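Local coordinates for heme utilization carrier protein (Escherichia coli O157:H7, PDB 6U9J) that probably carries heme, and perhaps the anaerobilin formed when heme is degraded without oxygen, in the cytosol, at residues Asp42-Val47 / Ile96-Cys101; Glu73-Phe78 / Phe84-Lys89; Leu134-Asp137 / Gln141-Ser144. All coordinates share one frame; numbering follows the deposited sequence. Where two conformers were deposited one is given.

Contact 1: Asp42-Val47 / Ile96-Cys101; sequences DKFDTV and IKAENC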
loop_
_atom_site.group_PDB
_atom_site.type_symbol
_atom_site.label_atom_id
_atom_site.label_comp_id
_atom_site.label_asym_id
_atom_site.label_seq_id
_atom_site.Cartn_x
_atom_site.Cartn_y
_atom_site.Cartn_z
ATOM N N ASP A 42 3.301 -8.632 -19.910
ATOM C CA ASP A 42 2.086 -9.166 -20.523
ATOM C C ASP A 42 1.645 -10.494 -19.917
ATOM O O ASP A 42 0.563 -10.985 -20.254
ATOM C CB ASP A 42 2.274 -9.336 -22.031
ATOM C CG ASP A 42 3.310 -10.389 -22.380
ATOM O OD1 ASP A 42 4.355 -10.451 -21.708
ATOM O OD2 ASP A 42 3.071 -11.170 -23.327
ATOM N N LYS A 43 2.447 -11.097 -19.045
ATOM C CA LYS A 43 2.024 -12.275 -18.306
ATOM C C LYS A 43 1.249 -11.918 -17.045
ATOM O O LYS A 43 0.933 -12.813 -16.260
ATOM C CB LYS A 43 3.235 -13.135 -17.934
ATOM C CG LYS A 43 3.982 -13.687 -19.129
ATOM C CD LYS A 43 3.088 -14.595 -19.958
ATOM C CE LYS A 43 3.923 -15.624 -20.719
ATOM N NZ LYS A 43 3.164 -16.240 -21.841
ATOM N N PHE A 44 0.923 -10.636 -16.852
ATOM C CA PHE A 44 0.235 -10.211 -15.639
ATOM C C PHE A 44 -1.019 -11.032 -15.360
ATOM O O PHE A 44 -1.210 -11.533 -14.244
ATOM C CB PHE A 44 -0.111 -8.721 -15.735
ATOM C CG PHE A 44 -0.808 -8.186 -14.512
ATOM C CD1 PHE A 44 -2.196 -8.214 -14.416
ATOM C CD2 PHE A 44 -0.073 -7.662 -13.462
ATOM C CE1 PHE A 44 -2.828 -7.747 -13.284
ATOM C CE2 PHE A 44 -0.708 -7.185 -12.331
ATOM C CZ PHE A 44 -2.083 -7.226 -12.249
ATOM N N ASP A 45 -1.933 -11.123 -16.336
ATOM C CA ASP A 45 -3.176 -11.835 -16.069
ATOM C C ASP A 45 -2.921 -13.291 -15.709
ATOM O O ASP A 45 -3.565 -13.832 -14.805
ATOM C CB ASP A 45 -4.110 -11.757 -17.281
ATOM C CG ASP A 45 -4.759 -10.401 -17.445
ATOM O OD1 ASP A 45 -4.921 -9.671 -16.448
ATOM O OD2 ASP A 45 -5.142 -10.080 -18.589
ATOM N N THR A 46 -2.011 -13.954 -16.431
ATOM C CA THR A 46 -1.703 -15.351 -16.132
ATOM C C THR A 46 -1.186 -15.507 -14.704
ATOM O O THR A 46 -1.627 -16.399 -13.969
ATOM C CB THR A 46 -0.677 -15.880 -17.139
ATOM O OG1 THR A 46 -1.263 -15.906 -18.448
ATOM C CG2 THR A 46 -0.218 -17.280 -16.770
ATOM N N VAL A 47 -0.277 -14.626 -14.289
ATOM C CA VAL A 47 0.293 -14.716 -12.946
ATOM C C VAL A 47 -0.763 -14.379 -11.904
ATOM O O VAL A 47 -0.970 -15.120 -10.934
ATOM C CB VAL A 47 1.514 -13.787 -12.819
ATOM C CG1 VAL A 47 1.971 -13.694 -11.359
ATOM C CG2 VAL A 47 2.647 -14.263 -13.738
ATOM N N ILE A 96 -4.511 -1.372 -9.801
ATOM C CA ILE A 96 -3.120 -1.459 -10.229
ATOM C C ILE A 96 -3.033 -0.945 -11.661
ATOM O O ILE A 96 -3.835 -1.335 -12.510
ATOM C CB ILE A 96 -2.574 -2.899 -10.159
ATOM C CG1 ILE A 96 -2.596 -3.411 -8.717
ATOM C CG2 ILE A 96 -1.144 -2.954 -10.705
ATOM C CD1 ILE A 96 -2.476 -4.918 -8.625
ATOM N N LYS A 97 -2.055 -0.080 -11.916
ATOM C CA LYS A 97 -1.795 0.338 -13.300
ATOM C C LYS A 97 -0.986 -0.782 -13.952
ATOM O O LYS A 97 0.232 -0.703 -14.136
ATOM C CB LYS A 97 -1.070 1.677 -13.342
ATOM C CG LYS A 97 -1.906 2.836 -12.835
ATOM C CD LYS A 97 -1.127 4.140 -12.843
ATOM C CE LYS A 97 -1.939 5.237 -12.168
ATOM N NZ LYS A 97 -1.124 6.462 -11.923
ATOM N N ALA A 98 -1.689 -1.859 -14.306
ATOM C CA ALA A 98 -1.017 -3.078 -14.751
ATOM C C ALA A 98 -0.305 -2.915 -16.085
ATOM O O ALA A 98 0.636 -3.660 -16.363
ATOM C CB ALA A 98 -2.014 -4.230 -14.842
ATOM N N GLU A 99 -0.729 -1.976 -16.936
ATOM C CA GLU A 99 0.045 -1.763 -18.151
ATOM C C GLU A 99 1.352 -1.041 -17.899
ATOM O O GLU A 99 2.191 -0.968 -18.810
ATOM C CB GLU A 99 -0.777 -0.967 -19.167
ATOM C CG GLU A 99 -2.183 -1.481 -19.310
ATOM C CD GLU A 99 -2.236 -2.939 -19.705
ATOM O OE1 GLU A 99 -3.138 -3.649 -19.214
ATOM O OE2 GLU A 99 -1.388 -3.370 -20.519
ATOM N N ASN A 100 1.555 -0.507 -16.696
ATOM C CA ASN A 100 2.852 0.007 -16.309
ATOM C C ASN A 100 3.749 -1.089 -15.742
ATOM O O ASN A 100 4.912 -0.818 -15.440
ATOM C CB ASN A 100 2.691 1.133 -15.285
ATOM C CG ASN A 100 2.537 2.499 -15.937
ATOM O OD1 ASN A 100 2.900 2.685 -17.091
ATOM N ND2 ASN A 100 2.038 3.462 -15.177
ATOM N N CYS A 101 3.236 -2.315 -15.627
ATOM C CA CYS A 101 4.053 -3.454 -15.217
ATOM C C CYS A 101 4.763 -3.990 -16.451
ATOM O O CYS A 101 4.126 -4.575 -17.336
ATOM C CB CYS A 101 3.185 -4.531 -14.584
ATOM S SG CYS A 101 4.178 -5.979 -14.109
#
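The backbone oxygen of I96 is gripped by two N-H groups: that of F84 on the neighbouring strand and, weakly, that of A98, whose N lies 2.8 Å from I96 O. The second bond closes an inverse gamma turn centred on K97, and the chain leaves it as a short 3-10 segment with C101 N bonded to A98 O (3.0 Å). This bend presents the methyl of A98 to the ring of F44. A98 CB sits 3.8 Å from the ring centre and 6° off the normal, a CH-pi contact in which all six ring carbons lie at similar distances from it. F44 reaches there from the first turn of helix 44-51, for which K43 is the N-cap, because its CG stands anti to the backbone N (chi1 -179°). I96 CD1 lies at the ring edge, near its plane, in one of two conformers, so that contact is doubtful. D45 OD1, in the ring plane at its edge, is hydrogen-bonded to H79 NE2; F84 packs edge-to-face with F44. Buried and apolar, the contact between helix and loop therefore rests on dispersion and CH-pi attraction, while backbone bonds of turn and helix help hold both sides in position.

Contact 2: Glu73-Phe78 / Phe84-Lys89; sequences ELPSGF and FNLRGK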
loop_
_atom_site.group_PDB
_atom_site.type_symbol
_atom_site.label_atom_id
_atom_site.label_comp_id
_atom_site.label_asym_id
_atom_site.label_seq_id
_atom_site.Cartn_x
_atom_site.Cartn_y
_atom_site.Cartn_z
ATOM N N GLU A 73 -6.543 -14.272 0.779
ATOM C CA GLU A 73 -6.640 -14.674 -0.613
ATOM C C GLU A 73 -6.504 -13.457 -1.518
ATOM O O GLU A 73 -7.045 -12.386 -1.228
ATOM C CB GLU A 73 -7.967 -15.386 -0.859
ATOM C CG GLU A 73 -8.070 -16.704 -0.110
ATOM C CD GLU A 73 -9.267 -17.537 -0.535
ATOM O OE1 GLU A 73 -10.281 -16.949 -0.974
ATOM O OE2 GLU A 73 -9.193 -18.778 -0.415
ATOM N N LEU A 74 -5.767 -13.621 -2.618
ATOM C CA LEU A 74 -5.613 -12.535 -3.575
ATOM C C LEU A 74 -6.943 -12.282 -4.277
ATOM O O LEU A 74 -7.527 -13.218 -4.833
ATOM C CB LEU A 74 -4.528 -12.884 -4.599
ATOM C CG LEU A 74 -3.968 -11.698 -5.382
ATOM C CD1 LEU A 74 -3.156 -10.796 -4.458
ATOM C CD2 LEU A 74 -3.148 -12.145 -6.591
ATOM N N PRO A 75 -7.465 -11.051 -4.265
ATOM C CA PRO A 75 -8.731 -10.783 -4.957
ATOM C C PRO A 75 -8.570 -10.867 -6.465
ATOM O O PRO A 75 -7.525 -10.512 -7.019
ATOM C CB PRO A 75 -9.095 -9.361 -4.511
ATOM C CG PRO A 75 -7.826 -8.743 -4.066
ATOM C CD PRO A 75 -6.923 -9.860 -3.591
ATOM N N SER A 76 -9.618 -11.352 -7.127
ATOM C CA SER A 76 -9.680 -11.272 -8.573
ATOM C C SER A 76 -9.857 -9.817 -9.006
ATOM O O SER A 76 -10.175 -8.931 -8.203
ATOM C CB SER A 76 -10.837 -12.115 -9.105
ATOM O OG SER A 76 -12.079 -11.474 -8.866
ATOM N N GLY A 77 -9.642 -9.566 -10.295
ATOM C CA GLY A 77 -9.804 -8.218 -10.796
ATOM C C GLY A 77 -10.235 -8.200 -12.246
ATOM O O GLY A 77 -10.287 -9.232 -12.918
ATOM N N PHE A 78 -10.534 -6.996 -12.723
ATOM C CA PHE A 78 -10.935 -6.785 -14.108
ATOM C C PHE A 78 -10.260 -5.530 -14.636
ATOM O O PHE A 78 -10.023 -4.574 -13.889
ATOM C CB PHE A 78 -12.470 -6.664 -14.244
ATOM C CG PHE A 78 -13.069 -5.541 -13.435
ATOM C CD1 PHE A 78 -13.368 -5.718 -12.087
ATOM C CD2 PHE A 78 -13.323 -4.309 -14.020
ATOM C CE1 PHE A 78 -13.904 -4.685 -11.337
ATOM C CE2 PHE A 78 -13.875 -3.261 -13.279
ATOM C CZ PHE A 78 -14.174 -3.452 -11.942
ATOM N N PHE A 84 -6.261 -2.144 -13.578
ATOM C CA PHE A 84 -6.723 -3.447 -13.130
ATOM C C PHE A 84 -7.405 -3.248 -11.779
ATOM O O PHE A 84 -6.757 -2.880 -10.793
ATOM C CB PHE A 84 -5.559 -4.426 -13.046
ATOM C CG PHE A 84 -5.965 -5.817 -12.718
ATOM C CD1 PHE A 84 -6.710 -6.576 -13.601
ATOM C CD2 PHE A 84 -5.561 -6.398 -11.513
ATOM C CE1 PHE A 84 -7.069 -7.880 -13.290
ATOM C CE2 PHE A 84 -5.917 -7.696 -11.200
ATOM C CZ PHE A 84 -6.655 -8.448 -12.080
ATOM N N ASN A 85 -8.713 -3.459 -11.742
ATOM C CA ASN A 85 -9.537 -3.087 -10.604
ATOM C C ASN A 85 -9.862 -4.330 -9.801
ATOM O O ASN A 85 -10.449 -5.277 -10.328
ATOM C CB ASN A 85 -10.809 -2.403 -11.100
ATOM C CG ASN A 85 -10.500 -1.213 -11.951
ATOM O OD1 ASN A 85 -10.842 -1.174 -13.133
ATOM N ND2 ASN A 85 -9.841 -0.226 -11.366
ATOM N N LEU A 86 -9.458 -4.336 -8.535
ATOM C CA LEU A 86 -9.646 -5.510 -7.705
ATOM C C LEU A 86 -11.084 -5.598 -7.223
ATOM O O LEU A 86 -11.708 -4.582 -6.892
ATOM C CB LEU A 86 -8.694 -5.469 -6.508
ATOM C CG LEU A 86 -7.211 -5.436 -6.877
ATOM C CD1 LEU A 86 -6.318 -5.558 -5.616
ATOM C CD2 LEU A 86 -6.882 -6.523 -7.878
ATOM N N ARG A 87 -11.614 -6.824 -7.192
ATOM C CA ARG A 87 -12.897 -7.098 -6.544
ATOM C C ARG A 87 -12.597 -7.546 -5.123
ATOM O O ARG A 87 -12.569 -8.725 -4.787
ATOM C CB ARG A 87 -13.691 -8.164 -7.294
ATOM C CG ARG A 87 -13.774 -8.026 -8.798
ATOM C CD ARG A 87 -14.670 -9.145 -9.337
ATOM N NE ARG A 87 -14.915 -9.035 -10.770
ATOM C CZ ARG A 87 -14.126 -9.570 -11.694
ATOM N NH1 ARG A 87 -14.412 -9.424 -12.981
ATOM N NH2 ARG A 87 -13.037 -10.240 -11.326
ATOM N N GLY A 88 -12.338 -6.549 -4.262
ATOM C CA GLY A 88 -11.934 -6.833 -2.904
ATOM C C GLY A 88 -13.045 -7.506 -2.129
ATOM O O GLY A 88 -14.107 -6.904 -1.908
ATOM N N LYS A 89 -12.817 -8.747 -1.704
ATOM C CA LYS A 89 -13.827 -9.519 -0.992
ATOM C C LYS A 89 -13.647 -9.430 0.520
ATOM O O LYS A 89 -14.509 -8.888 1.219
ATOM C CB LYS A 89 -13.790 -10.981 -1.462
ATOM C CG LYS A 89 -15.165 -11.614 -1.624
ATOM C CD LYS A 89 -15.061 -13.115 -1.841
ATOM C CE LYS A 89 -14.875 -13.854 -0.524
ATOM N NZ LYS A 89 -14.604 -15.306 -0.728
HETATM O O HOH W 1 -12.148 -11.441 -5.562
#
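F78 and N85 meet across the strands, with the CB of N85 over one face of the F78 ring, 3.8 Å from the ring centre and offset toward the rim. The N85 amide does not lie flat on the ring: the two planes are 53° apart. F78 has its CG between the backbone N and the carbonyl carbon (chi1 59°), which folds the ring back over the partner strand. There it also meets R87, whose guanidinium has F78 CD1 over one face, the planes inclined by 42°. The extended R87 chain runs alongside S76, and R87 NH2 donates to S76 OG at 2.9 Å, nearly in the guanidinium plane. The same two residues are joined through the backbone by R87 N to S76 O, a short and nearly straight bond of 2.7 Å. Water 1 adds a further link, accepting from S76 N and donating to R87 O.

The F84 ring packs against the backbone of G77, which has no side chain to block it; F84 CE1 comes within 3.3 Å of G77 C. Farther along, the ring of P75 crosses L86, with P75 CG 3.8 Å from L86 CD1, while P75 O accepts from W48 of helix 44-51.

Two backbone bonds, F78 N to N85 O (2.9 Å) and N85 N to F78 O (2.8 Å), make F78 and N85 an antiparallel hydrogen-bonded pair, and G77 with L86 is the adjoining non-hydrogen-bonded pair. This is the open end of the beta hairpin formed by strands 77-80 and 83-86, part of an antiparallel sheet of three strands within the chain, with 92-96 next to 83-86.

Contact 3: Leu134-Asp137 / Gln141-Ser144; sequences LGRD and QLLS. With PO4 (phosphate ion), chain E.
R136 and L142 face each other where the two backbones are bridged. L142 CD2 lies over the centre of the R136 guanidinium, 3.7 Å from CZ, so a methyl covers one flat face of the charged group. The same methyl approaches L134 CB at 4.2 Å. Beside this pair, D137 N gives a bond of 2.8 Å to Q141 O, nearly along the C=O axis. The D137 side chain returns the grip: its CG sits between the backbone N and the carbonyl carbon (chi1 66°), which brings OD1 to within 2.9 Å of Q141 N. That donor stands 46° above the carboxylate plane. A longer bond, L143 N to G135 O at 3.3 Å, closes the other side of the bridge. Water 2 ties D137 OD2 (2.6 Å) to L142 O, and L143 CD2 packs on D137 CB.

The next shell holds these groups in place. At the end of the extended R136 chain NH1 is bonded to D115 O and NH2 to R140 O, two hydrogen bonds that limit rotation of the guanidinium and are consistent with its face staying turned to the L142 methyl. D137 OD1 also accepts a weak bond from H139 N within the turn. L134 and L142 both pack on V147 of helix 144-157, and G135 N is bonded to Q146 of the same helix. A phosphate ion, probably from the crystallisation liquor, takes weak bonds from R136 N, the nearer to O4 at 3.1 Å, and is also bound by S71.

With its single backbone bridge, the segment pair forms a hairpin-like reversal that carries the chain from strand 128-133 of the large antiparallel sheet into the C-terminal helix, for which L143 is the N-cap.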
loop_
_atom_site.group_PDB
_atom_site.type_symbol
_atom_site.label_atom_id
_atom_site.label_comp_id
_atom_site.label_asym_id
_atom_site.label_seq_id
_atom_site.Cartn_x
_atom_site.Cartn_y
_atom_site.Cartn_z
ATOM N N LEU A 134 4.676 -15.918 -0.481
ATOM C CA LEU A 134 3.912 -17.100 -0.111
ATOM C C LEU A 134 3.621 -17.113 1.382
ATOM O O LEU A 134 4.367 -16.548 2.187
ATOM C CB LEU A 134 4.664 -18.371 -0.479
ATOM C CG LEU A 134 4.685 -18.757 -1.943
ATOM C CD1 LEU A 134 5.114 -20.214 -2.078
ATOM C CD2 LEU A 134 3.334 -18.543 -2.589
ATOM N N GLY A 135 2.519 -17.785 1.746
ATOM C CA GLY A 135 2.097 -17.860 3.132
ATOM C C GLY A 135 2.900 -18.848 3.964
ATOM O O GLY A 135 3.692 -19.648 3.469
ATOM N N ARG A 136 2.677 -18.784 5.272
ATOM C CA ARG A 136 3.456 -19.566 6.222
ATOM C C ARG A 136 2.535 -20.219 7.240
ATOM O O ARG A 136 1.365 -19.848 7.384
ATOM C CB ARG A 136 4.499 -18.699 6.934
ATOM C CG ARG A 136 5.596 -18.200 6.002
ATOM C CD ARG A 136 6.663 -17.407 6.724
ATOM N NE ARG A 136 7.599 -16.830 5.768
ATOM C CZ ARG A 136 8.737 -17.404 5.390
ATOM N NH1 ARG A 136 9.513 -16.804 4.494
ATOM N NH2 ARG A 136 9.096 -18.583 5.897
ATOM N N ASP A 137 3.082 -21.223 7.931
ATOM C CA ASP A 137 2.371 -21.888 9.011
ATOM C C ASP A 137 2.752 -21.253 10.347
ATOM O O ASP A 137 3.509 -20.281 10.412
ATOM C CB ASP A 137 2.632 -23.400 8.987
ATOM C CG ASP A 137 4.092 -23.787 9.283
ATOM O OD1 ASP A 137 4.880 -22.994 9.845
ATOM O OD2 ASP A 137 4.460 -24.934 8.948
ATOM N N GLN A 141 7.202 -21.607 8.760
ATOM C CA GLN A 141 7.664 -22.335 7.594
ATOM C C GLN A 141 6.697 -22.096 6.441
ATOM O O GLN A 141 5.492 -21.921 6.635
ATOM C CB GLN A 141 7.745 -23.832 7.882
ATOM C CG GLN A 141 8.659 -24.215 9.046
ATOM C CD GLN A 141 10.127 -24.050 8.727
ATOM O OE1 GLN A 141 10.526 -23.989 7.569
ATOM N NE2 GLN A 141 10.951 -24.005 9.769
ATOM N N LEU A 142 7.238 -22.112 5.233
ATOM C CA LEU A 142 6.380 -21.974 4.058
ATOM C C LEU A 142 5.380 -23.123 3.989
ATOM O O LEU A 142 5.622 -24.224 4.498
ATOM C CB LEU A 142 7.220 -21.932 2.791
ATOM C CG LEU A 142 8.157 -20.734 2.665
ATOM C CD1 LEU A 142 9.028 -20.862 1.433
ATOM C CD2 LEU A 142 7.353 -19.420 2.622
ATOM N N LEU A 143 4.232 -22.851 3.358
ATOM C CA LEU A 143 3.239 -23.890 3.101
ATOM C C LEU A 143 3.667 -24.643 1.846
ATOM O O LEU A 143 3.695 -24.067 0.753
ATOM C CB LEU A 143 1.855 -23.267 2.939
ATOM C CG LEU A 143 1.381 -22.531 4.192
ATOM C CD1 LEU A 143 0.084 -21.785 3.894
ATOM C CD2 LEU A 143 1.199 -23.505 5.341
ATOM N N SER A 144 4.012 -25.929 1.991
ATOM C CA SER A 144 4.606 -26.664 0.875
ATOM C C SER A 144 3.650 -26.815 -0.293
ATOM O O SER A 144 4.088 -26.873 -1.446
ATOM C CB SER A 144 5.084 -28.034 1.348
ATOM O OG SER A 144 6.194 -27.862 2.197
HETATM P P PO4 E . 0.317 -15.855 5.896
HETATM O O1 PO4 E . -0.130 -15.171 4.615
HETATM O O2 PO4 E . -0.183 -15.072 7.089
HETATM O O3 PO4 E . -0.238 -17.262 5.942
HETATM O O4 PO4 E . 1.826 -15.921 5.958
HETATM O O HOH W 2 4.491 -25.795 6.476
#

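Overall arrangement
Along the chain contact 2 is nested inside the loop closed by contact 1, and contact 3 follows both. Contacts 1 and 2, with centres about 13 Å apart, touch: they share F84, which belongs to contact 2 and lies against both segments of contact 1, so helix 44-51, the hairpin 77-86 and the loop after strand 92-96 pack together. Contact 3 stands apart, its centre about 25 Å from that of contact 1, across the chain's centre, and about 22 Å from that of contact 2; it joins the six-stranded sheet to the C-terminal helix. At I96 the three-stranded sheet continues onto a strand of the second subunit, whereas no other protein chain of the assembly touches contact 3.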